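Local coordinates for maternal protein tudor (Drosophila melanogaster, PDB 4Q5W), which may act in the piRNA pathway with the Piwi proteins Aubergine and AGO3, and is required during oogenesis for primordial germ cell formation and abdominal segmentation, at residues Asp50-Val55 / Ile80-Gly85. Sequence-based numbering, arbitrary orientation.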
loop_
_atom_site.group_PDB
_atom_site.type_symbol
_atom_site.label_atom_id
_atom_site.label_comp_id
_atom_site.label_asym_id
_atom_site.label_seq_id
_atom_site.Cartn_x
_atom_site.Cartn_y
_atom_site.Cartn_z
ATOM N N ASP A 50 4.463 -16.164 -6.761
ATOM C CA ASP A 50 4.460 -15.233 -7.901
ATOM C C ASP A 50 3.331 -15.402 -8.925
ATOM O O ASP A 50 3.220 -14.598 -9.851
ATOM C CB ASP A 50 5.833 -15.140 -8.588
ATOM C CG ASP A 50 6.898 -14.563 -7.673
ATOM O OD1 ASP A 50 6.550 -13.756 -6.786
ATOM O OD2 ASP A 50 8.081 -14.918 -7.834
ATOM N N ASP A 51 2.483 -16.419 -8.773
ATOM C CA ASP A 51 1.336 -16.530 -9.674
ATOM C C ASP A 51 0.400 -15.341 -9.489
ATOM O O ASP A 51 0.197 -14.862 -8.370
ATOM C CB ASP A 51 0.560 -17.846 -9.487
ATOM C CG ASP A 51 1.249 -19.031 -10.144
ATOM O OD1 ASP A 51 2.260 -18.820 -10.853
ATOM O OD2 ASP A 51 0.777 -20.180 -9.953
ATOM N N MET A 52 -0.161 -14.868 -10.597
ATOM C CA MET A 52 -1.134 -13.791 -10.576
ATOM C C MET A 52 -2.531 -14.389 -10.564
ATOM O O MET A 52 -2.796 -15.369 -11.253
ATOM C CB MET A 52 -0.970 -12.900 -11.807
ATOM C CG MET A 52 0.466 -12.502 -12.089
ATOM S SD MET A 52 1.199 -11.602 -10.720
ATOM C CE MET A 52 -0.014 -10.349 -10.465
ATOM N N CYS A 53 -3.417 -13.794 -9.773
ATOM C CA CYS A 53 -4.766 -14.315 -9.597
ATOM C C CYS A 53 -5.662 -13.228 -8.997
ATOM O O CYS A 53 -5.297 -12.057 -8.992
ATOM C CB CYS A 53 -4.741 -15.548 -8.696
ATOM S SG CYS A 53 -3.885 -15.305 -7.124
ATOM N N VAL A 54 -6.841 -13.617 -8.521
ATOM C CA VAL A 54 -7.759 -12.692 -7.860
ATOM C C VAL A 54 -8.198 -13.306 -6.540
ATOM O O VAL A 54 -8.403 -14.518 -6.465
ATOM C CB VAL A 54 -9.013 -12.417 -8.730
ATOM C CG1 VAL A 54 -10.047 -11.601 -7.959
ATOM C CG2 VAL A 54 -8.622 -11.676 -10.000
ATOM N N VAL A 55 -8.330 -12.497 -5.491
ATOM C CA VAL A 55 -8.855 -13.017 -4.232
ATOM C C VAL A 55 -9.971 -12.139 -3.692
ATOM O O VAL A 55 -10.093 -10.975 -4.080
ATOM C CB VAL A 55 -7.755 -13.131 -3.151
ATOM C CG1 VAL A 55 -6.610 -14.009 -3.639
ATOM C CG2 VAL A 55 -7.241 -11.743 -2.760
ATOM N N ILE A 80 -0.321 -10.687 -1.929
ATOM C CA ILE A 80 -0.325 -9.227 -1.963
ATOM C C ILE A 80 -1.459 -8.753 -2.872
ATOM O O ILE A 80 -1.678 -9.310 -3.953
ATOM C CB ILE A 80 1.041 -8.632 -2.422
ATOM C CG1 ILE A 80 0.954 -7.102 -2.534
ATOM C CG2 ILE A 80 1.497 -9.221 -3.742
ATOM C CD1 ILE A 80 2.305 -6.423 -2.828
ATOM N N LEU A 81 -2.206 -7.748 -2.423
ATOM C CA LEU A 81 -3.196 -7.109 -3.284
ATOM C C LEU A 81 -2.439 -6.079 -4.101
ATOM O O LEU A 81 -2.192 -4.953 -3.632
ATOM C CB LEU A 81 -4.306 -6.453 -2.462
ATOM C CG LEU A 81 -4.941 -7.337 -1.370
ATOM C CD1 LEU A 81 -6.108 -6.624 -0.704
ATOM C CD2 LEU A 81 -5.382 -8.689 -1.931
ATOM N N ILE A 82 -2.053 -6.478 -5.309
ATOM C CA ILE A 82 -1.044 -5.758 -6.082
ATOM C C ILE A 82 -1.368 -4.303 -6.384
ATOM O O ILE A 82 -0.460 -3.482 -6.530
ATOM C CB ILE A 82 -0.691 -6.478 -7.393
ATOM C CG1 ILE A 82 -1.920 -6.586 -8.306
ATOM C CG2 ILE A 82 -0.095 -7.844 -7.091
ATOM C CD1 ILE A 82 -1.568 -6.952 -9.738
ATOM N N ASP A 83 -2.651 -3.977 -6.475
ATOM C CA ASP A 83 -3.029 -2.614 -6.797
ATOM C C ASP A 83 -2.920 -1.699 -5.591
ATOM O O ASP A 83 -2.943 -0.482 -5.745
ATOM C CB ASP A 83 -4.428 -2.564 -7.421
ATOM C CG ASP A 83 -4.454 -3.182 -8.811
ATOM O OD1 ASP A 83 -3.469 -2.976 -9.560
ATOM O OD2 ASP A 83 -5.439 -3.874 -9.147
ATOM N N TYR A 84 -2.758 -2.285 -4.404
ATOM C CA TYR A 84 -2.787 -1.515 -3.153
ATOM C C TYR A 84 -1.531 -1.673 -2.306
ATOM O O TYR A 84 -1.045 -0.698 -1.701
ATOM C CB TYR A 84 -4.026 -1.875 -2.326
ATOM C CG TYR A 84 -5.314 -1.514 -3.022
ATOM C CD1 TYR A 84 -5.868 -2.351 -3.990
ATOM C CD2 TYR A 84 -5.958 -0.320 -2.748
ATOM C CE1 TYR A 84 -7.040 -2.009 -4.638
ATOM C CE2 TYR A 84 -7.122 0.020 -3.392
ATOM C CZ TYR A 84 -7.658 -0.835 -4.339
ATOM O OH TYR A 84 -8.827 -0.490 -4.981
ATOM N N GLY A 85 -1.017 -2.895 -2.232
ATOM C CA GLY A 85 0.228 -3.139 -1.523
ATOM C C GLY A 85 0.128 -3.948 -0.241
ATOM O O GLY A 85 1.113 -4.558 0.176
#
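Met-52 is folded back on itself, with chi2 at -59° and chi3 at -52°, and this double bend turns its thioether so that methyl CE reaches Ile-82. On the other side Ile-82 holds CG1 between its own backbone N and carbonyl carbon (chi1 62°), from where an extended chi2 carries CD1 toward Met-52. Met-52 CE and Ile-82 CD1 then meet at 3.8 Å, methyl to methyl, the two side chains crossing at about a right angle.

The second touch is likewise between terminal methyls. Val-55 CG2 lies 3.7 Å from Leu-81 CD2, and here the side chains run oblique to each other. No hydrogen bond spans the two segments. The nearest CA atoms, those of Val-55 and Leu-81, stand 8.2 Å apart, too far for backbone pairing, and the interface is small, 123 Å² summed over both sides. The separation has a topological reason: strand 63-71 runs between strands 52-56 and 77-81 in the sheet. Val-55 and Cys-53 form backbone bonds with Tyr-64 and Ser-66 of that middle strand, while Met-52 and Ile-82 both rest on its arginines, Arg-67 and Arg-65 respectively.

Beyond Leu-81 the chain turns tightly. Leu-81 O accepts from both Tyr-84 N and Gly-85 N, each at 2.8 Å, which fixes the bend immediately after the contacting residues. Asp-83, within this bend, forms a salt bridge with Arg-65, tying the turn back to the middle strand.

Methyl contacts reaching past an intervening strand are consistent with a strongly curved antiparallel sheet, as in the SH3-like barrel of Tudor domains; this one belongs to extended Tudor 9 of the protein.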